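Local coordinates for protein shikimate dehydrogenase (NADP(+)) (Thermus thermophilus, PDB 2D5C) that catalyses the reversible NADPH-linked reduction of 3-dehydroshikimate to shikimate, the fourth step of the chorismate pathway that supplies aromatic amino acids, at residues A[13-18]-A[255-260]; A[103-108]-A[132-137]; A[232-237]-A[248-253]. All coordinates share one frame; numbering follows the deposited sequence.

Contact 1. Residues A[13-18]-A[255-260]. With SKM ((3R,4S,5R)-3,4,5-trihydroxycyclohex-1-ene-1-carboxylic acid), chain E; SO4 (sulfate ion), chain D.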
ATOM      1  N   HIS A  13       2.706  25.389   9.188  1.00 42.03           N
ATOM      2  CA  HIS A  13       2.239  26.201   8.068  1.00 42.74           C
ATOM      3  C   HIS A  13       1.929  25.410   6.793  1.00 42.78           C
ATOM      4  O   HIS A  13       1.638  25.997   5.748  1.00 36.89           O
ATOM      5  CB  HIS A  13       3.279  27.271   7.730  1.00 49.57           C
ATOM      6  CG  HIS A  13       3.129  28.536   8.518  1.00 61.02           C
ATOM      7  ND1 HIS A  13       3.064  28.557   9.896  1.00 62.00           N
ATOM      8  CD2 HIS A  13       3.039  29.826   8.117  1.00 61.75           C
ATOM      9  CE1 HIS A  13       2.939  29.806  10.308  1.00 62.91           C
ATOM     10  NE2 HIS A  13       2.921  30.596   9.249  1.00 63.82           N
ATOM     11  N   SER A  14       1.987  24.083   6.863  1.00 36.26           N
ATOM     12  CA  SER A  14       1.716  23.285   5.671  1.00 39.02           C
ATOM     13  C   SER A  14       0.303  23.481   5.128  1.00 34.18           C
ATOM     14  O   SER A  14      -0.643  23.655   5.889  1.00 34.65           O
ATOM     15  CB  SER A  14       1.936  21.801   5.960  1.00 42.94           C
ATOM     16  OG  SER A  14       1.508  21.020   4.860  1.00 38.93           O
ATOM     17  N   LEU A  15       0.179  23.467   3.803  1.00 30.10           N
ATOM     18  CA  LEU A  15      -1.112  23.595   3.138  1.00 31.06           C
ATOM     19  C   LEU A  15      -1.712  22.214   2.817  1.00 32.34           C
ATOM     20  O   LEU A  15      -2.810  22.109   2.255  1.00 28.05           O
ATOM     21  CB  LEU A  15      -0.972  24.392   1.840  1.00 32.07           C
ATOM     22  CG  LEU A  15      -0.641  25.884   1.953  1.00 38.80           C
ATOM     23  CD1 LEU A  15      -0.663  26.520   0.565  1.00 42.84           C
ATOM     24  CD2 LEU A  15      -1.652  26.572   2.857  1.00 42.24           C
ATOM     25  N   SER A  16      -0.988  21.154   3.158  1.00 33.99           N
ATOM     26  CA  SER A  16      -1.487  19.811   2.891  1.00 31.30           C
ATOM     27  C   SER A  16      -2.763  19.488   3.652  1.00 32.71           C
ATOM     28  O   SER A  16      -3.683  18.888   3.096  1.00 30.55           O
ATOM     29  CB  SER A  16      -0.412  18.772   3.210  1.00 30.79           C
ATOM     30  OG  SER A  16       0.595  18.837   2.223  1.00 30.83           O
ATOM     31  N   PRO A  17      -2.841  19.876   4.934  1.00 30.77           N
ATOM     32  CA  PRO A  17      -4.073  19.566   5.662  1.00 32.51           C
ATOM     33  C   PRO A  17      -5.300  20.099   4.927  1.00 28.56           C
ATOM     34  O   PRO A  17      -6.312  19.408   4.819  1.00 29.48           O
ATOM     35  CB  PRO A  17      -3.851  20.237   7.011  1.00 31.06           C
ATOM     36  CG  PRO A  17      -2.368  20.095   7.202  1.00 35.64           C
ATOM     37  CD  PRO A  17      -1.832  20.462   5.835  1.00 31.54           C
ATOM     38  N   ALA A  18      -5.207  21.325   4.417  1.00 33.06           N
ATOM     39  CA  ALA A  18      -6.320  21.935   3.688  1.00 31.66           C
ATOM     40  C   ALA A  18      -6.616  21.209   2.376  1.00 32.58           C
ATOM     41  O   ALA A  18      -7.773  20.991   2.012  1.00 29.26           O
ATOM     42  CB  ALA A  18      -6.020  23.413   3.414  1.00 32.66           C
ATOM     43  N   GLU A 255      -6.869  24.732  -5.518  1.00 32.12           N
ATOM     44  CA  GLU A 255      -7.744  25.808  -5.069  1.00 37.35           C
ATOM     45  C   GLU A 255      -7.823  25.853  -3.548  1.00 39.90           C
ATOM     46  O   GLU A 255      -7.836  26.927  -2.948  1.00 36.76           O
ATOM     47  CB  GLU A 255      -9.142  25.620  -5.660  1.00 42.86           C
ATOM     48  CG  GLU A 255     -10.144  26.688  -5.256  1.00 54.97           C
ATOM     49  CD  GLU A 255      -9.599  28.092  -5.437  1.00 63.10           C
ATOM     50  OE1 GLU A 255      -8.964  28.352  -6.484  1.00 67.89           O
ATOM     51  OE2 GLU A 255      -9.814  28.937  -4.540  1.00 63.78           O
ATOM     52  N   ALA A 256      -7.857  24.678  -2.926  1.00 39.21           N
ATOM     53  CA  ALA A 256      -7.933  24.574  -1.476  1.00 36.63           C
ATOM     54  C   ALA A 256      -6.667  25.093  -0.794  1.00 39.63           C
ATOM     55  O   ALA A 256      -6.733  25.686   0.283  1.00 38.81           O
ATOM     56  CB  ALA A 256      -8.184  23.119  -1.073  1.00 40.62           C
ATOM     57  N   ALA A 257      -5.513  24.860  -1.410  1.00 34.58           N
ATOM     58  CA  ALA A 257      -4.254  25.316  -0.827  1.00 33.11           C
ATOM     59  C   ALA A 257      -4.139  26.823  -0.978  1.00 38.63           C
ATOM     60  O   ALA A 257      -3.614  27.517  -0.102  1.00 36.19           O
ATOM     61  CB  ALA A 257      -3.073  24.637  -1.514  1.00 35.84           C
ATOM     62  N   ARG A 258      -4.640  27.317  -2.104  1.00 35.62           N
ATOM     63  CA  ARG A 258      -4.598  28.736  -2.410  1.00 42.69           C
ATOM     64  C   ARG A 258      -5.375  29.496  -1.335  1.00 44.78           C
ATOM     65  O   ARG A 258      -4.907  30.503  -0.804  1.00 44.74           O
ATOM     66  CB  ARG A 258      -5.208  28.974  -3.797  1.00 38.60           C
ATOM     67  CG  ARG A 258      -4.962  30.363  -4.367  1.00 47.40           C
ATOM     68  CD  ARG A 258      -5.589  30.517  -5.753  1.00 47.38           C
ATOM     69  NE  ARG A 258      -4.992  29.628  -6.752  1.00 53.54           N
ATOM     70  CZ  ARG A 258      -3.739  29.721  -7.190  1.00 53.34           C
ATOM     71  NH1 ARG A 258      -2.931  30.663  -6.720  1.00 54.86           N
ATOM     72  NH2 ARG A 258      -3.295  28.873  -8.106  1.00 54.87           N
ATOM     73  N   ARG A 259      -6.555  28.991  -1.000  1.00 45.96           N
ATOM     74  CA  ARG A 259      -7.389  29.632   0.005  1.00 48.16           C
ATOM     75  C   ARG A 259      -6.824  29.477   1.410  1.00 46.86           C
ATOM     76  O   ARG A 259      -7.164  30.244   2.309  1.00 50.78           O
ATOM     77  CB  ARG A 259      -8.803  29.058  -0.061  1.00 50.37           C
ATOM     78  CG  ARG A 259      -9.452  29.238  -1.422  1.00 54.78           C
ATOM     79  CD  ARG A 259     -10.807  28.547  -1.505  1.00 64.58           C
ATOM     80  NE  ARG A 259     -10.723  27.129  -1.164  1.00 70.28           N
ATOM     81  CZ  ARG A 259     -11.703  26.253  -1.362  1.00 73.60           C
ATOM     82  NH1 ARG A 259     -12.849  26.647  -1.904  1.00 76.31           N
ATOM     83  NH2 ARG A 259     -11.541  24.984  -1.013  1.00 76.16           N
ATOM     84  N   ALA A 260      -5.947  28.498   1.593  1.00 49.55           N
ATOM     85  CA  ALA A 260      -5.354  28.241   2.900  1.00 52.26           C
ATOM     86  C   ALA A 260      -4.138  29.101   3.252  1.00 55.46           C
ATOM     87  O   ALA A 260      -3.784  29.209   4.427  1.00 53.10           O
ATOM     88  CB  ALA A 260      -4.994  26.760   3.024  1.00 51.20           C
TER
HETATM   89  O12 SKM E 301       6.507  16.497  -1.063  1.00 33.18           O
HETATM   90  C8  SKM E 301       5.627  17.429  -0.416  1.00 35.91           C
HETATM   91  C6  SKM E 301       5.064  16.793   0.884  1.00 34.81           C
HETATM   92  O7  SKM E 301       4.361  15.598   0.550  1.00 29.00           O
HETATM   93  C5  SKM E 301       4.102  17.765   1.614  1.00 34.69           C
HETATM   94  C4  SKM E 301       4.569  19.221   1.568  1.00 42.15           C
HETATM   95  C1  SKM E 301       3.850  20.204   2.419  1.00 44.77           C
HETATM   96  O2  SKM E 301       2.831  19.791   3.198  1.00 36.55           O
HETATM   97  O3  SKM E 301       4.174  21.383   2.424  1.00 46.76           O
HETATM   98  C10 SKM E 301       5.582  19.649   0.808  1.00 38.77           C
HETATM   99  C9  SKM E 301       6.398  18.745  -0.092  1.00 39.36           C
HETATM  100  O11 SKM E 301       7.628  18.426   0.577  1.00 40.58           O
HETATM  101  S   SO4 D1403      -0.202  29.561 -11.334  1.00 56.46           S
HETATM  102  O1  SO4 D1403      -0.591  29.122  -9.818  1.00 49.75           O
HETATM  103  O2  SO4 D1403      -1.105  28.814 -12.184  1.00 54.68           O
HETATM  104  O3  SO4 D1403      -0.327  30.858 -11.472  1.00 58.64           O
HETATM  105  O4  SO4 D1403       1.134  29.043 -11.492  1.00 51.20           O
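Leu15, just before helix 16-26, and Ala18 in its first turn pack on Ala256, Ala257 and Ala260 near the chain's C-terminal end, joining the substrate-binding domain to the last helix of shikimate dehydrogenase; Leu15 sits between Ser14 and Ser16, whose hydroxyls bind shikimate. No hydrogen bond crosses between the two segments; the contact is apolar, and Leu15 carries most of it. Its CB lies 4.0 Å from Ala257 CB. CG is held anti to its own carbonyl carbon (chi1 -69°), a setting that sends both methyls on over the helix. CD1 lies 3.2 Å from Ala257 O and also touches Ala257 CB. CD2, the other branch, meets Ala260 CB at 3.4 Å, closer than usual for two carbons. Ala260 CB in turn lies 3.5 Å from Ala18 CB, while Ala256 CB leans on the carbonyl O of Ala18. The three alanines met here are consistent with the close approach, the CA atoms of Leu15 and Ala257 being 5.3 Å apart.

The serines flanking Leu15 face the substrate instead. Ser16 N donates to Ser14 OG at 161°, a capping bond that fixes the hydroxyl at the helix start, and Ser14 OG donates to the carboxylate O2 of shikimate. Ser16 OG donates to the same oxygen, so two hydroxyls grip it. The nearby helix start, with its backbone N-H groups, probably also favours the negative charge. Tyr207 and Leu232 touch Leu15 as well, linking this packing to the pocket wall. On the far helix, Arg258 forms a salt bridge with Glu254 and presents its guanidinium edge to a sulfate probably from the crystallisation liquor, NH2 lying 3.2 Å from sulfate O1.

Contact 2. Residues A[103-108]-A[132-137]; sequences GFLEAL and AFALRE
Helix 126-137, whose start forms part of the glycine-rich NADP(+)-binding segment of the Rossmann-type domain, here packs its C-terminal half against helix 100-110, whose first residue, Asp100, binds shikimate. The two short segments cross at -63° with their axes 9.4 Å apart, and no hydrogen bond passes between them, so the contact rests on van der Waals packing.

Leu105 lies over Ala134. Its CG stands 3.8 Å from Ala134 CB, and both methyls lie against Ala134 O, CD1 at 3.5 Å and CD2 at 3.7 Å. Ala134 is also where the backbones come nearest, its CA 6.5 Å from that of Leu105; the small methyl permits that approach.

Phe104 meets the next residue along. With CG anti to the backbone N (chi1 180°), the ring extends toward helix 126-137 and offers an edge rather than a face: Leu135 CD2 sits near the ring plane, 3.6 Å from Phe104 CE2. The same methyl receives Leu108 CD1 at 4.2 Å, and so touches two side chains of helix 100-110, Phe104 and Leu108, one turn apart.

Beyond the pair, strand 174-177 of the parallel sheet lies against both helices, Val176 touching Phe104 and Leu174 touching Leu135. Met231 of helix 229-244 packs on Phe104, and helix 76-81 borders helix 126-137 at Phe133.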
ATOM      1  N   GLY A 103       4.381  14.363  -9.933  1.00 21.77           N
ATOM      2  CA  GLY A 103       3.539  15.528  -9.695  1.00 23.92           C
ATOM      3  C   GLY A 103       4.056  16.729 -10.465  1.00 27.83           C
ATOM      4  O   GLY A 103       3.294  17.523 -11.022  1.00 25.56           O
ATOM      5  N   PHE A 104       5.376  16.865 -10.510  1.00 24.63           N
ATOM      6  CA  PHE A 104       5.980  17.984 -11.229  1.00 25.36           C
ATOM      7  C   PHE A 104       5.617  17.965 -12.728  1.00 23.45           C
ATOM      8  O   PHE A 104       5.225  18.982 -13.297  1.00 22.59           O
ATOM      9  CB  PHE A 104       7.497  17.943 -11.042  1.00 22.09           C
ATOM     10  CG  PHE A 104       8.213  19.045 -11.749  1.00 20.27           C
ATOM     11  CD1 PHE A 104       8.240  20.325 -11.214  1.00 23.83           C
ATOM     12  CD2 PHE A 104       8.845  18.804 -12.959  1.00 23.63           C
ATOM     13  CE1 PHE A 104       8.891  21.355 -11.884  1.00 24.34           C
ATOM     14  CE2 PHE A 104       9.494  19.825 -13.633  1.00 31.14           C
ATOM     15  CZ  PHE A 104       9.515  21.103 -13.090  1.00 27.14           C
ATOM     16  N   LEU A 105       5.738  16.807 -13.373  1.00 22.26           N
ATOM     17  CA  LEU A 105       5.406  16.700 -14.787  1.00 23.64           C
ATOM     18  C   LEU A 105       3.917  16.984 -15.034  1.00 19.23           C
ATOM     19  O   LEU A 105       3.568  17.639 -16.014  1.00 24.31           O
ATOM     20  CB  LEU A 105       5.775  15.304 -15.324  1.00 22.02           C
ATOM     21  CG  LEU A 105       7.269  14.967 -15.382  1.00 29.61           C
ATOM     22  CD1 LEU A 105       7.488  13.572 -15.990  1.00 28.28           C
ATOM     23  CD2 LEU A 105       7.978  16.016 -16.222  1.00 25.98           C
ATOM     24  N   GLU A 106       3.052  16.513 -14.139  1.00 22.57           N
ATOM     25  CA  GLU A 106       1.614  16.748 -14.296  1.00 25.68           C
ATOM     26  C   GLU A 106       1.334  18.245 -14.167  1.00 23.49           C
ATOM     27  O   GLU A 106       0.541  18.803 -14.933  1.00 26.25           O
ATOM     28  CB  GLU A 106       0.820  15.997 -13.223  1.00 27.64           C
ATOM     29  CG  GLU A 106       1.003  14.479 -13.208  1.00 34.95           C
ATOM     30  CD  GLU A 106       0.241  13.769 -14.316  1.00 46.05           C
ATOM     31  OE1 GLU A 106      -0.036  12.562 -14.150  1.00 46.63           O
ATOM     32  OE2 GLU A 106      -0.076  14.403 -15.348  1.00 44.31           O
ATOM     33  N   ALA A 107       1.992  18.888 -13.204  1.00 25.47           N
ATOM     34  CA  ALA A 107       1.819  20.329 -12.983  1.00 24.52           C
ATOM     35  C   ALA A 107       2.284  21.123 -14.202  1.00 25.16           C
ATOM     36  O   ALA A 107       1.633  22.092 -14.608  1.00 29.19           O
ATOM     37  CB  ALA A 107       2.590  20.770 -11.738  1.00 26.94           C
ATOM     38  N   LEU A 108       3.403  20.719 -14.803  1.00 25.41           N
ATOM     39  CA  LEU A 108       3.905  21.409 -15.990  1.00 23.58           C
ATOM     40  C   LEU A 108       2.862  21.391 -17.099  1.00 30.38           C
ATOM     41  O   LEU A 108       2.601  22.413 -17.726  1.00 28.29           O
ATOM     42  CB  LEU A 108       5.186  20.757 -16.522  1.00 30.07           C
ATOM     43  CG  LEU A 108       6.544  21.008 -15.867  1.00 27.07           C
ATOM     44  CD1 LEU A 108       7.626  20.550 -16.848  1.00 29.81           C
ATOM     45  CD2 LEU A 108       6.738  22.501 -15.568  1.00 26.79           C
ATOM     46  N   ALA A 132      14.803  16.867 -11.281  1.00 19.49           N
ATOM     47  CA  ALA A 132      15.759  16.429 -12.287  1.00 20.65           C
ATOM     48  C   ALA A 132      15.372  15.038 -12.801  1.00 17.86           C
ATOM     49  O   ALA A 132      15.444  14.765 -14.002  1.00 22.61           O
ATOM     50  CB  ALA A 132      17.188  16.406 -11.690  1.00 19.45           C
ATOM     51  N   PHE A 133      14.964  14.155 -11.890  1.00 18.09           N
ATOM     52  CA  PHE A 133      14.552  12.804 -12.260  1.00 17.77           C
ATOM     53  C   PHE A 133      13.342  12.838 -13.194  1.00 21.10           C
ATOM     54  O   PHE A 133      13.294  12.133 -14.205  1.00 23.53           O
ATOM     55  CB  PHE A 133      14.207  12.000 -11.003  1.00 17.44           C
ATOM     56  CG  PHE A 133      13.801  10.571 -11.281  1.00 25.08           C
ATOM     57  CD1 PHE A 133      12.492  10.259 -11.637  1.00 24.06           C
ATOM     58  CD2 PHE A 133      14.735   9.545 -11.195  1.00 27.48           C
ATOM     59  CE1 PHE A 133      12.125   8.941 -11.903  1.00 23.68           C
ATOM     60  CE2 PHE A 133      14.371   8.224 -11.460  1.00 26.87           C
ATOM     61  CZ  PHE A 133      13.061   7.933 -11.813  1.00 22.05           C
ATOM     62  N   ALA A 134      12.369  13.673 -12.858  1.00 18.97           N
ATOM     63  CA  ALA A 134      11.169  13.799 -13.667  1.00 21.34           C
ATOM     64  C   ALA A 134      11.469  14.363 -15.054  1.00 20.00           C
ATOM     65  O   ALA A 134      10.958  13.852 -16.063  1.00 22.20           O
ATOM     66  CB  ALA A 134      10.160  14.684 -12.948  1.00 20.01           C
ATOM     67  N   LEU A 135      12.289  15.414 -15.124  1.00 16.41           N
ATOM     68  CA  LEU A 135      12.614  16.011 -16.416  1.00 20.06           C
ATOM     69  C   LEU A 135      13.426  15.043 -17.260  1.00 19.62           C
ATOM     70  O   LEU A 135      13.329  15.057 -18.485  1.00 22.26           O
ATOM     71  CB  LEU A 135      13.400  17.307 -16.234  1.00 21.78           C
ATOM     72  CG  LEU A 135      12.621  18.435 -15.568  1.00 24.30           C
ATOM     73  CD1 LEU A 135      13.546  19.610 -15.337  1.00 23.37           C
ATOM     74  CD2 LEU A 135      11.452  18.840 -16.457  1.00 32.32           C
ATOM     75  N   ARG A 136      14.224  14.200 -16.604  1.00 19.39           N
ATOM     76  CA  ARG A 136      15.031  13.216 -17.337  1.00 19.74           C
ATOM     77  C   ARG A 136      14.085  12.168 -17.924  1.00 18.04           C
ATOM     78  O   ARG A 136      14.233  11.737 -19.080  1.00 22.95           O
ATOM     79  CB  ARG A 136      16.039  12.521 -16.402  1.00 21.09           C
ATOM     80  CG  ARG A 136      16.975  11.546 -17.159  1.00 23.95           C
ATOM     81  CD  ARG A 136      17.820  10.660 -16.231  1.00 25.56           C
ATOM     82  NE  ARG A 136      17.026   9.656 -15.519  1.00 27.81           N
ATOM     83  CZ  ARG A 136      17.537   8.556 -14.970  1.00 34.42           C
ATOM     84  NH1 ARG A 136      18.840   8.319 -15.056  1.00 32.77           N
ATOM     85  NH2 ARG A 136      16.749   7.688 -14.336  1.00 29.20           N
ATOM     86  N   GLU A 137      13.109  11.766 -17.123  1.00 17.69           N
ATOM     87  CA  GLU A 137      12.142  10.757 -17.536  1.00 19.68           C
ATOM     88  C   GLU A 137      11.328  11.263 -18.717  1.00 23.72           C
ATOM     89  O   GLU A 137      10.941  10.484 -19.604  1.00 22.82           O
ATOM     90  CB  GLU A 137      11.224  10.410 -16.365  1.00 22.52           C
ATOM     91  CG  GLU A 137      10.124   9.411 -16.694  1.00 29.95           C
ATOM     92  CD  GLU A 137       9.383   8.946 -15.453  1.00 46.17           C
ATOM     93  OE1 GLU A 137       9.253   9.749 -14.504  1.00 46.78           O
ATOM     94  OE2 GLU A 137       8.922   7.784 -15.431  1.00 53.30           O
TER

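Contact 3. Residues A[232-237]-A[248-253]. With SKM ((3R,4S,5R)-3,4,5-trihydroxycyclohex-1-ene-1-carboxylic acid), chain E.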
ATOM      1  N   LEU A 232       2.384  21.234  -5.824  1.00 23.39           N
ATOM      2  CA  LEU A 232       1.967  20.841  -4.483  1.00 26.44           C
ATOM      3  C   LEU A 232       0.675  20.025  -4.558  1.00 26.63           C
ATOM      4  O   LEU A 232       0.537  18.983  -3.905  1.00 26.59           O
ATOM      5  CB  LEU A 232       1.748  22.084  -3.608  1.00 25.91           C
ATOM      6  CG  LEU A 232       1.331  21.830  -2.155  1.00 30.23           C
ATOM      7  CD1 LEU A 232       2.410  21.047  -1.440  1.00 26.22           C
ATOM      8  CD2 LEU A 232       1.094  23.165  -1.448  1.00 25.56           C
ATOM      9  N   ALA A 233      -0.260  20.500  -5.372  1.00 23.05           N
ATOM     10  CA  ALA A 233      -1.557  19.839  -5.541  1.00 26.56           C
ATOM     11  C   ALA A 233      -1.458  18.480  -6.218  1.00 27.37           C
ATOM     12  O   ALA A 233      -2.132  17.525  -5.815  1.00 27.03           O
ATOM     13  CB  ALA A 233      -2.495  20.729  -6.338  1.00 25.26           C
ATOM     14  N   TRP A 234      -0.633  18.387  -7.255  1.00 24.49           N
ATOM     15  CA  TRP A 234      -0.482  17.121  -7.954  1.00 24.79           C
ATOM     16  C   TRP A 234       0.270  16.070  -7.142  1.00 26.32           C
ATOM     17  O   TRP A 234      -0.140  14.903  -7.115  1.00 24.89           O
ATOM     18  CB  TRP A 234       0.196  17.344  -9.306  1.00 22.03           C
ATOM     19  CG  TRP A 234      -0.795  17.559 -10.388  1.00 25.08           C
ATOM     20  CD1 TRP A 234      -1.152  18.748 -10.954  1.00 25.35           C
ATOM     21  CD2 TRP A 234      -1.598  16.557 -11.012  1.00 25.67           C
ATOM     22  NE1 TRP A 234      -2.130  18.547 -11.899  1.00 29.46           N
ATOM     23  CE2 TRP A 234      -2.423  17.210 -11.956  1.00 26.79           C
ATOM     24  CE3 TRP A 234      -1.702  15.165 -10.866  1.00 22.84           C
ATOM     25  CZ2 TRP A 234      -3.339  16.523 -12.751  1.00 28.47           C
ATOM     26  CZ3 TRP A 234      -2.613  14.480 -11.653  1.00 24.21           C
ATOM     27  CH2 TRP A 234      -3.421  15.161 -12.590  1.00 26.31           C
ATOM     28  N   GLN A 235       1.362  16.452  -6.483  1.00 23.46           N
ATOM     29  CA  GLN A 235       2.067  15.449  -5.695  1.00 22.83           C
ATOM     30  C   GLN A 235       1.137  14.946  -4.592  1.00 27.04           C
ATOM     31  O   GLN A 235       1.189  13.769  -4.207  1.00 22.62           O
ATOM     32  CB  GLN A 235       3.385  16.001  -5.124  1.00 22.42           C
ATOM     33  CG  GLN A 235       3.279  17.108  -4.063  1.00 26.26           C
ATOM     34  CD  GLN A 235       2.875  16.605  -2.688  1.00 26.67           C
ATOM     35  OE1 GLN A 235       3.334  15.549  -2.231  1.00 22.92           O
ATOM     36  NE2 GLN A 235       2.030  17.376  -2.002  1.00 22.96           N
ATOM     37  N   GLY A 236       0.260  15.835  -4.109  1.00 21.31           N
ATOM     38  CA  GLY A 236      -0.683  15.458  -3.070  1.00 22.07           C
ATOM     39  C   GLY A 236      -1.768  14.528  -3.596  1.00 20.78           C
ATOM     40  O   GLY A 236      -2.080  13.518  -2.955  1.00 24.44           O
ATOM     41  N   ALA A 237      -2.358  14.851  -4.743  1.00 21.63           N
ATOM     42  CA  ALA A 237      -3.405  14.006  -5.320  1.00 18.81           C
ATOM     43  C   ALA A 237      -2.847  12.620  -5.615  1.00 23.66           C
ATOM     44  O   ALA A 237      -3.505  11.602  -5.384  1.00 20.31           O
ATOM     45  CB  ALA A 237      -3.945  14.621  -6.611  1.00 22.57           C
ATOM     46  N   PRO A 248      -8.176  12.208  -6.086  1.00 27.03           N
ATOM     47  CA  PRO A 248      -8.999  13.397  -5.843  1.00 25.96           C
ATOM     48  C   PRO A 248      -8.676  14.405  -6.955  1.00 29.93           C
ATOM     49  O   PRO A 248      -7.620  14.308  -7.595  1.00 28.22           O
ATOM     50  CB  PRO A 248      -8.539  13.855  -4.461  1.00 28.07           C
ATOM     51  CG  PRO A 248      -7.085  13.431  -4.434  1.00 25.91           C
ATOM     52  CD  PRO A 248      -7.140  12.055  -5.047  1.00 25.18           C
ATOM     53  N   ASP A 249      -9.566  15.366  -7.195  1.00 29.02           N
ATOM     54  CA  ASP A 249      -9.334  16.354  -8.254  1.00 29.68           C
ATOM     55  C   ASP A 249      -8.170  17.275  -7.910  1.00 25.02           C
ATOM     56  O   ASP A 249      -8.235  18.026  -6.939  1.00 24.27           O
ATOM     57  CB  ASP A 249     -10.580  17.207  -8.494  1.00 38.31           C
ATOM     58  CG  ASP A 249     -10.434  18.096  -9.711  1.00 40.32           C
ATOM     59  OD1 ASP A 249     -10.787  17.651 -10.822  1.00 47.30           O
ATOM     60  OD2 ASP A 249      -9.935  19.224  -9.562  1.00 42.25           O
ATOM     61  N   PRO A 250      -7.083  17.231  -8.709  1.00 23.36           N
ATOM     62  CA  PRO A 250      -5.900  18.066  -8.471  1.00 28.70           C
ATOM     63  C   PRO A 250      -6.181  19.567  -8.455  1.00 25.16           C
ATOM     64  O   PRO A 250      -5.652  20.294  -7.617  1.00 27.55           O
ATOM     65  CB  PRO A 250      -4.956  17.659  -9.607  1.00 28.30           C
ATOM     66  CG  PRO A 250      -5.352  16.226  -9.867  1.00 30.13           C
ATOM     67  CD  PRO A 250      -6.854  16.313  -9.837  1.00 29.82           C
ATOM     68  N   SER A 251      -7.009  20.029  -9.386  1.00 32.32           N
ATOM     69  CA  SER A 251      -7.345  21.449  -9.448  1.00 31.64           C
ATOM     70  C   SER A 251      -8.104  21.862  -8.192  1.00 32.51           C
ATOM     71  O   SER A 251      -7.949  22.979  -7.696  1.00 32.56           O
ATOM     72  CB  SER A 251      -8.181  21.740 -10.695  1.00 30.42           C
ATOM     73  OG  SER A 251      -7.420  21.542 -11.874  1.00 41.73           O
ATOM     74  N   GLY A 252      -8.930  20.957  -7.680  1.00 34.73           N
ATOM     75  CA  GLY A 252      -9.677  21.248  -6.472  1.00 32.30           C
ATOM     76  C   GLY A 252      -8.732  21.374  -5.294  1.00 34.76           C
ATOM     77  O   GLY A 252      -8.896  22.233  -4.431  1.00 28.95           O
ATOM     78  N   MET A 253      -7.730  20.502  -5.247  1.00 30.57           N
ATOM     79  CA  MET A 253      -6.765  20.559  -4.171  1.00 26.73           C
ATOM     80  C   MET A 253      -5.912  21.824  -4.280  1.00 25.60           C
ATOM     81  O   MET A 253      -5.511  22.395  -3.268  1.00 31.64           O
ATOM     82  CB  MET A 253      -5.879  19.307  -4.197  1.00 29.62           C
ATOM     83  CG  MET A 253      -6.656  18.049  -3.820  1.00 25.39           C
ATOM     84  SD  MET A 253      -5.666  16.528  -3.893  1.00 28.78           S
ATOM     85  CE  MET A 253      -4.520  16.860  -2.576  1.00 27.94           C
TER
HETATM   86  O12 SKM E 301       6.507  16.497  -1.063  1.00 33.18           O
HETATM   87  C8  SKM E 301       5.627  17.429  -0.416  1.00 35.91           C
HETATM   88  C6  SKM E 301       5.064  16.793   0.884  1.00 34.81           C
HETATM   89  O7  SKM E 301       4.361  15.598   0.550  1.00 29.00           O
HETATM   90  C5  SKM E 301       4.102  17.765   1.614  1.00 34.69           C
HETATM   91  C4  SKM E 301       4.569  19.221   1.568  1.00 42.15           C
HETATM   92  C1  SKM E 301       3.850  20.204   2.419  1.00 44.77           C
HETATM   93  O2  SKM E 301       2.831  19.791   3.198  1.00 36.55           O
HETATM   94  O3  SKM E 301       4.174  21.383   2.424  1.00 46.76           O
HETATM   95  C10 SKM E 301       5.582  19.649   0.808  1.00 38.77           C
HETATM   96  C9  SKM E 301       6.398  18.745  -0.092  1.00 39.36           C
HETATM   97  O11 SKM E 301       7.628  18.426   0.577  1.00 40.58           O
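Trp234 lays one face of its indole over the ring of Pro250, the first residue of helix 250-260. Pro250 CG stands 3.5 Å from the centroid of the six-membered ring and only 11° off its normal, which makes this a CH-pi contact over the face. Pro250 CB sits beside it, 3.5 Å from Trp234 CE2, so two ring carbons of the proline press on the indole. The bond from CA to CB of Trp234 points away from segment 248-253; a chi1 of -92° turns the indole back across the proline. With an alanine in place of this tryptophan, Pro250 CB and CG would probably lose their aromatic cover and a gap is likely to open beside the start of helix 250-260.

Met253, one turn after Pro250, reaches helix 229-244. Its chain is extended as far as SD and then bends (chi3 66°), bringing SD 3.7 Å from Ala237 CB and laying CE against Ala237 N and Gly236 C. Gly236, with no side chain, leaves room for CE. Ala237 CB also meets Pro250 CG at 3.9 Å and Pro248 CG. Ala233 CB rests 3.4 Å from the carbonyl O of Pro250. Asp249 caps the second helix, its OD2 accepting from Gly252 N through the anti lone pair.

Gln235 is turned toward the substrate. Its chain folds back on itself, so that NE2 donates to Leu232 O, an oxygen that also accepts from Gly236 N. This tether leaves OE1 to accept from the shikimate hydroxyl O7 at 3.0 Å. The arrangement is that of a helical hairpin formed by helices 229-244 and 250-260, with one helix supplying a shikimate-binding glutamine and the other packed behind it.

How the contacts relate
Along the chain, the segments of contact 2 come before those of contact 3, and all four fall between the two halves of contact 1. Contacts 1 and 3 share helix 250-260, lie with centres 11 Å apart and touch where Leu15 CB meets Leu232 CD2; both also reach shikimate, from its carboxylate and from its O7 hydroxyl. Contact 2 stands farther off, about 22 Å from contact 1 and 15 Å from contact 3 between centres, but Trp234 lies against Gly103, Glu106 and Ala107 of helix 100-110. A continuous path of packing therefore runs from the substrate-binding domain through the C-terminal helices to the NADP(+)-binding domain, passing alongside the shikimate site.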